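Long-range contacts in glycoside Hydrolase (Bacteroides uniformis, PDB 5T99), which binds the galactose mimic d-galacto-isofagomine and probably removes galactose from agarose-derived oligosaccharides as a family 2 glycoside hydrolase: residues A[89-94]-A[144-149]; A[100-105]-A[136-141]; A[117-122]-A[140-145]; A[177-182]-A[208-213]. All coordinates share one frame; numbering follows the deposited sequence.

The first three contacts lie in the N-terminal sugar-binding domain. Going along the chain, contact 1 opens on strand 86-93 and closes on strand 146-153, pairing two inner strands of the six-stranded sheet. Contact 2 lies wholly within that loop: strand 102-107 of the facing sheet meets the turn that leaves strand 133-136. Contact 3 starts at the hairpin around 117-122, inside the loop of contact 2, but ends slightly beyond it on 140-145, so the loops of contacts 2 and 3 cross; they share Y140 and L141, while contacts 1 and 3 share G144 and E145. Contact 4 follows in series, closing the mouth of the first hairpin of the next domain, beside 100-105.

Contact 1: residues A[89-94]-A[144-149]; sequences RKTFIG and GEENVL
N147 reaches F92 twice: its backbone N (2.8 Å) and its side-chain ND2 (3.2 Å) both donate to F92 O, approaching from opposite faces of that carbonyl plane. The ND2 bond is the straighter, 160° at the hydrogen against 135°, and F92 O lies in the plane of the N147 amide. The other end of that amide is also engaged, since N147 OD1 accepts from K142 N and N119 ND2, so the group is held flat and its rotation fixed. N147 CB lies over one face of the F92 ring, 3.7 Å from its centroid; placing CG between backbone N and carbonyl carbon (chi1 61°) swings the ring across its strand neighbour. These pairs belong to strands 86-93 and 146-153, antiparallel inner partners in a sheet of the jelly-roll-like sugar-binding domain. Backbone bonds link K90 with L149 and F92 with N147, and past the strand ends G94 N donates to E145 O (3.1 Å) while G144 N meets a lone pair of G94 O (2.8 Å). On the side of the sheet bearing T91 and V148, the R89 guanidinium lies with one face against V148 CG1. Its polar partners lie elsewhere: NE forms a salt bridge with D51, and NH1 donates to A44 O and A46 O. K90 NZ likewise leaves the contact to bond E32 O and F30 O.

Contact 2: residues A[100-105]-A[136-141]; sequences DKIVRI and DITKYL. With EDO (1,2-ethanediol), chain M.
V103 and T138 meet where strand 102-107 runs past an Asx turn at the end of strand 133-136, on one sheet of the sugar-binding domain; R104 and D136 form the last antiparallel, non-hydrogen-bonded pair between those strands. V103 N donates almost straight to T138 OG1 (3.0 Å, 173°), so a threonine hydroxyl takes the place of the next backbone acceptor. That hydroxyl in turn donates a hydrogen bond to D136 OD1, on its syn lone pair, and T138 N donates to the same oxygen at 3.0 Å; two bonds from T138 therefore hold D136 OD1 and shape the turn. V103 O is taken by I137 N (3.0 Å). The tight part is apolar: V103 CG1 packs on I137 CG1 at 3.6 Å and V103 CG2 meets L141 CD2 at 3.7 Å, the two branches of one valine gripping different residues. I137 chi1 of 70° turns CG1 back toward V103. R104 lays only its CG near D136, because its guanidinium goes on to salt bridges with D177 and E134. The D100-K101 end is looser: K101 points its amine to N178, and a molecule of 1,2-ethanediol, probably from the crystallisation liquor, fills in between the segments. Its O1 accepts from D100 N at 2.9 Å, and its O2 donates to K101 O at 2.8 Å.

Contact 3: residues A[117-122]-A[140-145]; sequences WINGVK and YLKIGE
V121 stands roughly at right angles to Y140 and sets its CG1 over one face of the tyrosine ring, 4.3 Å from the centroid and nearest to CZ. I118 comes in at a slant beside it: its CG2 lies 3.6 Å from Y140 CD2 and also brushes CB, so the two aliphatic side chains support different parts of the phenol, V121 its outer end and I118 its root. With CG1 opposite the backbone N (chi1 -177°), it is the CG2 methyl of I118 that is left facing the tyrosine. Both residues frame a tight beta hairpin, strands 114-118 and 121-126, closed by a type I' turn from I118 to V121 at the margin of the six-stranded sheet; the loop 140-145 leans on this tip and itself ends in a type II turn, K142 to E145. N119, inside the type I' turn, extends its amide away from the hairpin so that ND2 donates to Y140 O at 2.9 Å. Y140 O lies in the plane of the N119 amide, yet ND2 stands well above the plane of that carbonyl, and the bond is bent (134° at the hydrogen). N119 OD1 turns to V148 N, so the amide ties the loop to strand 146-153 as well. The aliphatic part of K142 passes obliquely across the amide, its CG and CE each 3.9 Å from N119 ND2.

Contact 4: residues A[177-182]-A[208-213]; sequences DNKVYI and KNATFG
This is the open mouth of a beta hairpin, where Y181 and V180 at the start of strand 180-194 pair with K208 and N209 at the end of strand 198-209, in the immunoglobulin-like domain that follows the sugar-binding domain in family 2 enzymes. Y181 and K208 are the hydrogen-bonded antiparallel pair: K208 N donates to Y181 O at 2.7 Å, and Y181 N returns a bond to K208 O at 3.1 Å. Beyond the strands A210 N still reaches K179 O (2.6 Å), extending the ladder by one bond. The side chains of Y181 and K208 run side by side, and K208 CB lies over one face of the ring, 4.2 Å from its centroid; a chi1 of 68° on Y181 tips the ring toward its partner. A210 CB comes to the edge of the same ring. On the side of V180 and N209, the methyl CG2 of T211 touches both K179 CB (3.9 Å) and V180 CG2 (4.1 Å). I102 of the preceding domain touches K179, Y181 and A210, which joins the hairpin mouth to that domain. The chain leaves strand 198-209 through consecutive side-chain turns. N209 OD1 accepts from T211 N, which makes an Asx turn, and also from T211 OG1; T211 OG1 in turn takes G213 N in an ST turn, and N209 ND2, which also serves V240 O, donates to G213 O at 2.8 Å.

Contact 1: residues A[89-94]-A[144-149]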
# COMPACT_ATOMS: atom_id res chain seq x y z
N ARG A 89 9.62 3.83 -25.62
CA ARG A 89 9.30 3.28 -26.92
C ARG A 89 9.48 1.78 -26.87
O ARG A 89 10.42 1.30 -26.26
CB ARG A 89 10.23 3.83 -28.00
CG ARG A 89 9.96 5.27 -28.43
CD ARG A 89 11.06 5.75 -29.38
NE ARG A 89 11.13 4.96 -30.62
CZ ARG A 89 10.46 5.20 -31.74
NH1 ARG A 89 9.60 6.20 -31.85
NH2 ARG A 89 10.64 4.40 -32.79
N LYS A 90 8.57 1.05 -27.51
CA LYS A 90 8.70 -0.39 -27.68
C LYS A 90 8.40 -0.72 -29.13
O LYS A 90 7.41 -0.26 -29.68
CB LYS A 90 7.76 -1.15 -26.76
CG LYS A 90 7.81 -2.66 -26.94
CD LYS A 90 7.13 -3.41 -25.80
CE LYS A 90 7.13 -4.92 -26.05
NZ LYS A 90 6.54 -5.71 -24.93
N THR A 91 9.27 -1.53 -29.74
CA THR A 91 9.18 -1.89 -31.15
C THR A 91 8.91 -3.39 -31.22
O THR A 91 9.62 -4.16 -30.57
CB THR A 91 10.49 -1.51 -31.90
OG1 THR A 91 10.75 -0.12 -31.73
CG2 THR A 91 10.40 -1.81 -33.39
N PHE A 92 7.89 -3.79 -31.98
CA PHE A 92 7.44 -5.18 -31.98
C PHE A 92 6.81 -5.59 -33.31
O PHE A 92 6.15 -4.78 -33.96
CB PHE A 92 6.45 -5.44 -30.82
CG PHE A 92 5.19 -4.60 -30.88
CD1 PHE A 92 4.01 -5.12 -31.41
CD2 PHE A 92 5.18 -3.29 -30.41
CE1 PHE A 92 2.86 -4.35 -31.47
CE2 PHE A 92 4.03 -2.51 -30.47
CZ PHE A 92 2.87 -3.04 -30.99
N ILE A 93 7.02 -6.85 -33.69
CA ILE A 93 6.38 -7.43 -34.88
C ILE A 93 4.91 -7.70 -34.56
O ILE A 93 4.58 -8.22 -33.50
CB ILE A 93 7.03 -8.78 -35.31
CG1 ILE A 93 8.52 -8.61 -35.67
CG2 ILE A 93 6.28 -9.41 -36.48
CD1 ILE A 93 8.77 -7.88 -36.97
N GLY A 94 4.03 -7.34 -35.49
CA GLY A 94 2.65 -7.78 -35.44
C GLY A 94 2.55 -9.28 -35.63
O GLY A 94 2.62 -9.79 -36.75
N GLY A 144 2.92 -8.74 -39.37
CA GLY A 144 4.14 -9.16 -40.06
C GLY A 144 5.16 -8.06 -40.36
O GLY A 144 6.16 -8.34 -41.01
N GLU A 145 4.90 -6.84 -39.90
CA GLU A 145 5.82 -5.71 -40.05
C GLU A 145 6.09 -5.16 -38.65
O GLU A 145 5.47 -5.60 -37.66
CB GLU A 145 5.20 -4.61 -40.91
CG GLU A 145 4.90 -5.00 -42.35
CD GLU A 145 4.08 -3.94 -43.09
OE1 GLU A 145 4.33 -2.72 -42.91
OE2 GLU A 145 3.18 -4.33 -43.87
N GLU A 146 7.01 -4.20 -38.56
CA GLU A 146 7.35 -3.59 -37.28
C GLU A 146 6.30 -2.56 -36.85
O GLU A 146 5.69 -1.90 -37.69
CB GLU A 146 8.75 -2.96 -37.34
CG GLU A 146 9.88 -3.99 -37.36
CD GLU A 146 10.03 -4.75 -36.05
OE1 GLU A 146 9.39 -4.39 -35.04
OE2 GLU A 146 10.80 -5.73 -36.02
N ASN A 147 6.09 -2.47 -35.54
CA ASN A 147 5.18 -1.51 -34.91
C ASN A 147 5.93 -0.80 -33.80
O ASN A 147 6.82 -1.37 -33.20
CB ASN A 147 3.95 -2.20 -34.31
CG ASN A 147 3.11 -2.90 -35.35
OD1 ASN A 147 2.08 -2.37 -35.78
ND2 ASN A 147 3.53 -4.09 -35.75
N VAL A 148 5.53 0.44 -33.51
CA VAL A 148 6.19 1.26 -32.50
C VAL A 148 5.15 1.91 -31.59
O VAL A 148 4.40 2.81 -32.00
CB VAL A 148 7.09 2.34 -33.16
CG1 VAL A 148 7.69 3.28 -32.13
CG2 VAL A 148 8.20 1.69 -33.99
N LEU A 149 5.13 1.45 -30.35
CA LEU A 149 4.34 2.06 -29.30
C LEU A 149 5.24 3.05 -28.56
O LEU A 149 6.29 2.66 -28.03
CB LEU A 149 3.81 0.99 -28.34
CG LEU A 149 2.89 1.45 -27.20
CD1 LEU A 149 1.69 2.19 -27.76
CD2 LEU A 149 2.47 0.25 -26.37

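Contact 2: residues A[100-105]-A[136-141]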
# COMPACT_ATOMS: atom_id res chain seq x y z
N ASP A 100 -6.75 -9.92 -37.57
CA ASP A 100 -8.22 -9.81 -37.42
C ASP A 100 -8.75 -9.88 -35.98
O ASP A 100 -9.96 -10.02 -35.77
CB ASP A 100 -8.96 -10.83 -38.33
CG ASP A 100 -8.72 -10.56 -39.82
OD1 ASP A 100 -8.97 -9.41 -40.26
OD2 ASP A 100 -8.31 -11.50 -40.54
N LYS A 101 -7.85 -9.74 -35.00
CA LYS A 101 -8.18 -9.71 -33.59
C LYS A 101 -8.33 -8.27 -33.14
O LYS A 101 -7.81 -7.36 -33.77
CB LYS A 101 -7.07 -10.37 -32.76
CG LYS A 101 -7.18 -11.87 -32.54
CD LYS A 101 -7.97 -12.62 -33.60
CE LYS A 101 -7.79 -14.12 -33.46
NZ LYS A 101 -8.78 -14.81 -34.33
N ILE A 102 -9.05 -8.09 -32.03
CA ILE A 102 -9.07 -6.81 -31.33
C ILE A 102 -7.84 -6.80 -30.44
O ILE A 102 -7.59 -7.76 -29.72
CB ILE A 102 -10.32 -6.62 -30.46
CG1 ILE A 102 -11.62 -6.83 -31.27
CG2 ILE A 102 -10.31 -5.24 -29.80
CD1 ILE A 102 -11.83 -5.88 -32.43
N VAL A 103 -7.05 -5.74 -30.52
CA VAL A 103 -5.79 -5.65 -29.80
C VAL A 103 -5.79 -4.35 -29.01
O VAL A 103 -6.04 -3.30 -29.57
CB VAL A 103 -4.59 -5.68 -30.77
CG1 VAL A 103 -3.27 -5.65 -29.99
CG2 VAL A 103 -4.67 -6.93 -31.64
N ARG A 104 -5.55 -4.45 -27.70
CA ARG A 104 -5.52 -3.30 -26.79
C ARG A 104 -4.29 -3.40 -25.88
O ARG A 104 -3.81 -4.50 -25.60
CB ARG A 104 -6.77 -3.27 -25.92
CG ARG A 104 -8.09 -3.15 -26.70
CD ARG A 104 -9.28 -3.47 -25.80
NE ARG A 104 -9.39 -4.91 -25.50
CZ ARG A 104 -9.87 -5.46 -24.38
NH1 ARG A 104 -10.32 -4.71 -23.36
NH2 ARG A 104 -9.91 -6.79 -24.26
N ILE A 105 -3.78 -2.24 -25.45
CA ILE A 105 -2.71 -2.19 -24.47
C ILE A 105 -3.24 -1.48 -23.24
O ILE A 105 -3.69 -0.33 -23.32
CB ILE A 105 -1.45 -1.46 -24.98
CG1 ILE A 105 -1.03 -1.94 -26.37
CG2 ILE A 105 -0.30 -1.63 -23.99
CD1 ILE A 105 -0.63 -3.38 -26.45
N ASP A 136 -6.76 1.29 -27.81
CA ASP A 136 -7.10 0.30 -28.82
C ASP A 136 -6.21 0.52 -30.03
O ASP A 136 -6.34 1.53 -30.73
CB ASP A 136 -8.59 0.40 -29.18
CG ASP A 136 -9.08 -0.79 -29.98
OD1 ASP A 136 -8.29 -1.38 -30.74
OD2 ASP A 136 -10.27 -1.15 -29.86
N ILE A 137 -5.30 -0.43 -30.28
CA ILE A 137 -4.38 -0.34 -31.43
C ILE A 137 -4.80 -1.16 -32.67
O ILE A 137 -4.03 -1.25 -33.63
CB ILE A 137 -2.92 -0.68 -31.03
CG1 ILE A 137 -2.73 -2.16 -30.69
CG2 ILE A 137 -2.49 0.19 -29.87
CD1 ILE A 137 -1.29 -2.60 -30.71
N THR A 138 -6.01 -1.72 -32.65
CA THR A 138 -6.50 -2.60 -33.71
C THR A 138 -6.40 -2.02 -35.12
O THR A 138 -5.98 -2.71 -36.05
CB THR A 138 -7.98 -2.98 -33.46
OG1 THR A 138 -8.12 -3.47 -32.12
CG2 THR A 138 -8.47 -4.06 -34.45
N LYS A 139 -6.82 -0.77 -35.30
CA LYS A 139 -6.87 -0.15 -36.63
C LYS A 139 -5.50 0.20 -37.21
O LYS A 139 -5.35 0.24 -38.43
CB LYS A 139 -7.76 1.10 -36.62
CG LYS A 139 -9.22 0.78 -36.39
CD LYS A 139 -10.07 2.02 -36.21
CE LYS A 139 -11.51 1.65 -35.87
NZ LYS A 139 -12.45 2.76 -36.18
N TYR A 140 -4.51 0.41 -36.35
CA TYR A 140 -3.17 0.83 -36.76
C TYR A 140 -2.13 -0.29 -36.74
O TYR A 140 -0.99 -0.08 -37.18
CB TYR A 140 -2.72 1.97 -35.86
CG TYR A 140 -3.78 3.04 -35.71
CD1 TYR A 140 -4.19 3.81 -36.81
CD2 TYR A 140 -4.41 3.26 -34.48
CE1 TYR A 140 -5.18 4.78 -36.68
CE2 TYR A 140 -5.39 4.23 -34.34
CZ TYR A 140 -5.77 4.98 -35.44
OH TYR A 140 -6.75 5.94 -35.30
N LEU A 141 -2.50 -1.47 -36.23
CA LEU A 141 -1.56 -2.58 -36.09
C LEU A 141 -1.18 -3.15 -37.44
O LEU A 141 -2.05 -3.39 -38.27
CB LEU A 141 -2.18 -3.69 -35.23
CG LEU A 141 -1.34 -4.93 -34.90
CD1 LEU A 141 -0.10 -4.55 -34.11
CD2 LEU A 141 -2.18 -5.93 -34.12
C1 EDO M . -4.86 -6.72 -37.13
O1 EDO M . -5.24 -7.55 -38.23
C2 EDO M . -6.02 -5.89 -36.58
O2 EDO M . -7.22 -6.66 -36.44

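Contact 3: residues A[117-122]-A[140-145]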
# COMPACT_ATOMS: atom_id res chain seq x y z
N TRP A 117 1.24 7.05 -28.50
CA TRP A 117 1.18 6.93 -29.97
C TRP A 117 1.41 5.48 -30.39
O TRP A 117 2.22 4.78 -29.79
CB TRP A 117 2.25 7.79 -30.64
CG TRP A 117 2.11 9.27 -30.45
CD1 TRP A 117 1.50 10.16 -31.30
CD2 TRP A 117 2.62 10.05 -29.36
NE1 TRP A 117 1.59 11.44 -30.79
CE2 TRP A 117 2.28 11.40 -29.61
CE3 TRP A 117 3.34 9.74 -28.20
CZ2 TRP A 117 2.63 12.43 -28.73
CZ3 TRP A 117 3.70 10.77 -27.33
CH2 TRP A 117 3.34 12.10 -27.60
N ILE A 118 0.72 5.05 -31.44
CA ILE A 118 1.01 3.77 -32.11
C ILE A 118 1.30 4.06 -33.60
O ILE A 118 0.47 4.64 -34.31
CB ILE A 118 -0.10 2.69 -31.91
CG1 ILE A 118 0.28 1.35 -32.56
CG2 ILE A 118 -1.44 3.14 -32.46
CD1 ILE A 118 1.41 0.63 -31.89
N ASN A 119 2.50 3.68 -34.04
CA ASN A 119 2.97 3.96 -35.40
C ASN A 119 2.78 5.43 -35.82
O ASN A 119 2.34 5.72 -36.95
CB ASN A 119 2.29 2.99 -36.38
CG ASN A 119 2.63 1.54 -36.09
OD1 ASN A 119 3.74 1.24 -35.66
ND2 ASN A 119 1.67 0.64 -36.31
N GLY A 120 3.10 6.34 -34.90
CA GLY A 120 2.93 7.77 -35.11
C GLY A 120 1.55 8.38 -34.83
O GLY A 120 1.46 9.59 -34.70
N VAL A 121 0.49 7.58 -34.75
CA VAL A 121 -0.85 8.13 -34.52
C VAL A 121 -1.14 8.21 -33.03
O VAL A 121 -1.07 7.21 -32.33
CB VAL A 121 -1.95 7.30 -35.19
CG1 VAL A 121 -3.30 8.00 -35.04
CG2 VAL A 121 -1.63 7.08 -36.66
N LYS A 122 -1.51 9.40 -32.57
CA LYS A 122 -1.89 9.63 -31.17
C LYS A 122 -3.17 8.88 -30.87
O LYS A 122 -4.15 9.03 -31.60
CB LYS A 122 -2.09 11.13 -30.92
CG LYS A 122 -2.23 11.52 -29.45
CD LYS A 122 -1.70 12.94 -29.24
CE LYS A 122 -2.05 13.51 -27.88
NZ LYS A 122 -3.52 13.69 -27.68
N TYR A 140 -4.51 0.41 -36.35
CA TYR A 140 -3.17 0.83 -36.76
C TYR A 140 -2.13 -0.29 -36.74
O TYR A 140 -0.99 -0.08 -37.18
CB TYR A 140 -2.72 1.97 -35.86
CG TYR A 140 -3.78 3.04 -35.71
CD1 TYR A 140 -4.19 3.81 -36.81
CD2 TYR A 140 -4.41 3.26 -34.48
CE1 TYR A 140 -5.18 4.78 -36.68
CE2 TYR A 140 -5.39 4.23 -34.34
CZ TYR A 140 -5.77 4.98 -35.44
OH TYR A 140 -6.75 5.94 -35.30
N LEU A 141 -2.50 -1.47 -36.23
CA LEU A 141 -1.56 -2.58 -36.09
C LEU A 141 -1.18 -3.15 -37.44
O LEU A 141 -2.05 -3.39 -38.27
CB LEU A 141 -2.18 -3.69 -35.23
CG LEU A 141 -1.34 -4.93 -34.90
CD1 LEU A 141 -0.10 -4.55 -34.11
CD2 LEU A 141 -2.18 -5.93 -34.12
N LYS A 142 0.11 -3.36 -37.65
CA LYS A 142 0.65 -3.89 -38.90
C LYS A 142 1.12 -5.32 -38.68
O LYS A 142 2.08 -5.56 -37.95
CB LYS A 142 1.83 -3.03 -39.36
CG LYS A 142 1.50 -1.55 -39.53
CD LYS A 142 2.72 -0.77 -40.02
CE LYS A 142 2.40 0.72 -40.14
NZ LYS A 142 2.72 1.24 -41.50
N ILE A 143 0.44 -6.26 -39.31
CA ILE A 143 0.73 -7.69 -39.14
C ILE A 143 1.96 -8.05 -39.98
O ILE A 143 2.04 -7.68 -41.15
CB ILE A 143 -0.46 -8.58 -39.58
CG1 ILE A 143 -1.75 -8.23 -38.82
CG2 ILE A 143 -0.12 -10.06 -39.40
CD1 ILE A 143 -1.66 -8.34 -37.31
N GLY A 144 2.92 -8.74 -39.37
CA GLY A 144 4.14 -9.16 -40.06
C GLY A 144 5.16 -8.06 -40.36
O GLY A 144 6.16 -8.34 -41.01
N GLU A 145 4.90 -6.84 -39.90
CA GLU A 145 5.82 -5.71 -40.05
C GLU A 145 6.09 -5.16 -38.65
O GLU A 145 5.47 -5.60 -37.66
CB GLU A 145 5.20 -4.61 -40.91
CG GLU A 145 4.90 -5.00 -42.35
CD GLU A 145 4.08 -3.94 -43.09
OE1 GLU A 145 4.33 -2.72 -42.91
OE2 GLU A 145 3.18 -4.33 -43.87

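Contact 4: residues A[177-182]-A[208-213]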
# COMPACT_ATOMS: atom_id res chain seq x y z
N ASP A 177 -8.05 -10.19 -28.35
CA ASP A 177 -9.37 -10.81 -28.29
C ASP A 177 -9.96 -11.10 -29.67
O ASP A 177 -9.58 -10.47 -30.65
CB ASP A 177 -10.32 -9.89 -27.51
CG ASP A 177 -10.06 -9.92 -26.02
OD1 ASP A 177 -10.76 -10.66 -25.31
OD2 ASP A 177 -9.14 -9.22 -25.55
N ASN A 178 -10.88 -12.06 -29.73
CA ASN A 178 -11.77 -12.22 -30.88
C ASN A 178 -12.80 -11.09 -30.84
O ASN A 178 -12.87 -10.36 -29.85
CB ASN A 178 -12.47 -13.58 -30.87
CG ASN A 178 -11.49 -14.73 -30.96
OD1 ASN A 178 -10.74 -14.83 -31.93
ND2 ASN A 178 -11.46 -15.58 -29.95
N LYS A 179 -13.59 -10.95 -31.89
CA LYS A 179 -14.48 -9.80 -32.03
C LYS A 179 -15.77 -9.84 -31.16
O LYS A 179 -16.52 -8.85 -31.12
CB LYS A 179 -14.80 -9.56 -33.49
CG LYS A 179 -13.59 -9.08 -34.27
CD LYS A 179 -13.92 -8.81 -35.73
CE LYS A 179 -12.66 -8.49 -36.53
NZ LYS A 179 -12.98 -7.78 -37.79
N VAL A 180 -16.01 -10.96 -30.48
CA VAL A 180 -16.98 -11.03 -29.39
C VAL A 180 -16.22 -11.30 -28.09
O VAL A 180 -15.62 -12.36 -27.92
CB VAL A 180 -18.05 -12.11 -29.63
CG1 VAL A 180 -19.15 -12.03 -28.58
CG2 VAL A 180 -18.65 -11.98 -31.03
N TYR A 181 -16.26 -10.34 -27.17
CA TYR A 181 -15.43 -10.41 -25.97
C TYR A 181 -15.91 -9.50 -24.84
O TYR A 181 -16.70 -8.56 -25.05
CB TYR A 181 -13.98 -10.02 -26.30
CG TYR A 181 -13.85 -8.55 -26.67
CD1 TYR A 181 -13.35 -7.61 -25.77
CD2 TYR A 181 -14.27 -8.09 -27.92
CE1 TYR A 181 -13.25 -6.27 -26.10
CE2 TYR A 181 -14.18 -6.74 -28.27
CZ TYR A 181 -13.68 -5.84 -27.36
OH TYR A 181 -13.60 -4.51 -27.72
N ILE A 182 -15.37 -9.78 -23.66
CA ILE A 182 -15.58 -8.98 -22.46
C ILE A 182 -14.57 -7.82 -22.44
O ILE A 182 -13.37 -8.08 -22.35
CB ILE A 182 -15.45 -9.87 -21.20
CG1 ILE A 182 -16.57 -10.92 -21.19
CG2 ILE A 182 -15.49 -9.04 -19.92
CD1 ILE A 182 -16.26 -12.12 -20.32
N LYS A 208 -18.99 -7.18 -25.60
CA LYS A 208 -18.88 -6.29 -26.76
C LYS A 208 -18.94 -7.14 -28.03
O LYS A 208 -18.26 -8.17 -28.13
CB LYS A 208 -17.55 -5.53 -26.69
CG LYS A 208 -17.37 -4.45 -27.75
CD LYS A 208 -18.25 -3.23 -27.48
CE LYS A 208 -18.02 -2.11 -28.49
NZ LYS A 208 -18.43 -2.53 -29.86
N ASN A 209 -19.75 -6.70 -28.99
CA ASN A 209 -19.89 -7.34 -30.30
C ASN A 209 -19.26 -6.45 -31.37
O ASN A 209 -19.90 -5.54 -31.90
CB ASN A 209 -21.37 -7.60 -30.62
CG ASN A 209 -21.58 -8.34 -31.93
OD1 ASN A 209 -20.62 -8.66 -32.64
ND2 ASN A 209 -22.84 -8.63 -32.25
N ALA A 210 -17.99 -6.72 -31.68
CA ALA A 210 -17.26 -5.99 -32.71
C ALA A 210 -17.41 -6.60 -34.12
O ALA A 210 -16.71 -6.17 -35.02
CB ALA A 210 -15.77 -5.89 -32.34
N THR A 211 -18.31 -7.59 -34.31
CA THR A 211 -18.61 -8.11 -35.67
C THR A 211 -19.58 -7.16 -36.37
O THR A 211 -20.03 -6.16 -35.78
CB THR A 211 -19.20 -9.55 -35.68
OG1 THR A 211 -20.58 -9.55 -35.29
CG2 THR A 211 -18.40 -10.51 -34.80
N PHE A 212 -19.91 -7.47 -37.63
CA PHE A 212 -20.96 -6.74 -38.38
C PHE A 212 -22.31 -7.47 -38.35
O PHE A 212 -23.21 -7.14 -39.13
CB PHE A 212 -20.50 -6.45 -39.83
CG PHE A 212 -19.39 -5.42 -39.92
CD1 PHE A 212 -19.64 -4.08 -39.56
CD2 PHE A 212 -18.12 -5.76 -40.37
CE1 PHE A 212 -18.63 -3.13 -39.64
CE2 PHE A 212 -17.11 -4.81 -40.45
CZ PHE A 212 -17.36 -3.49 -40.08
N GLY A 213 -22.47 -8.44 -37.45
CA GLY A 213 -23.73 -9.16 -37.28
C GLY A 213 -24.25 -9.15 -35.85
O GLY A 213 -23.47 -9.24 -34.89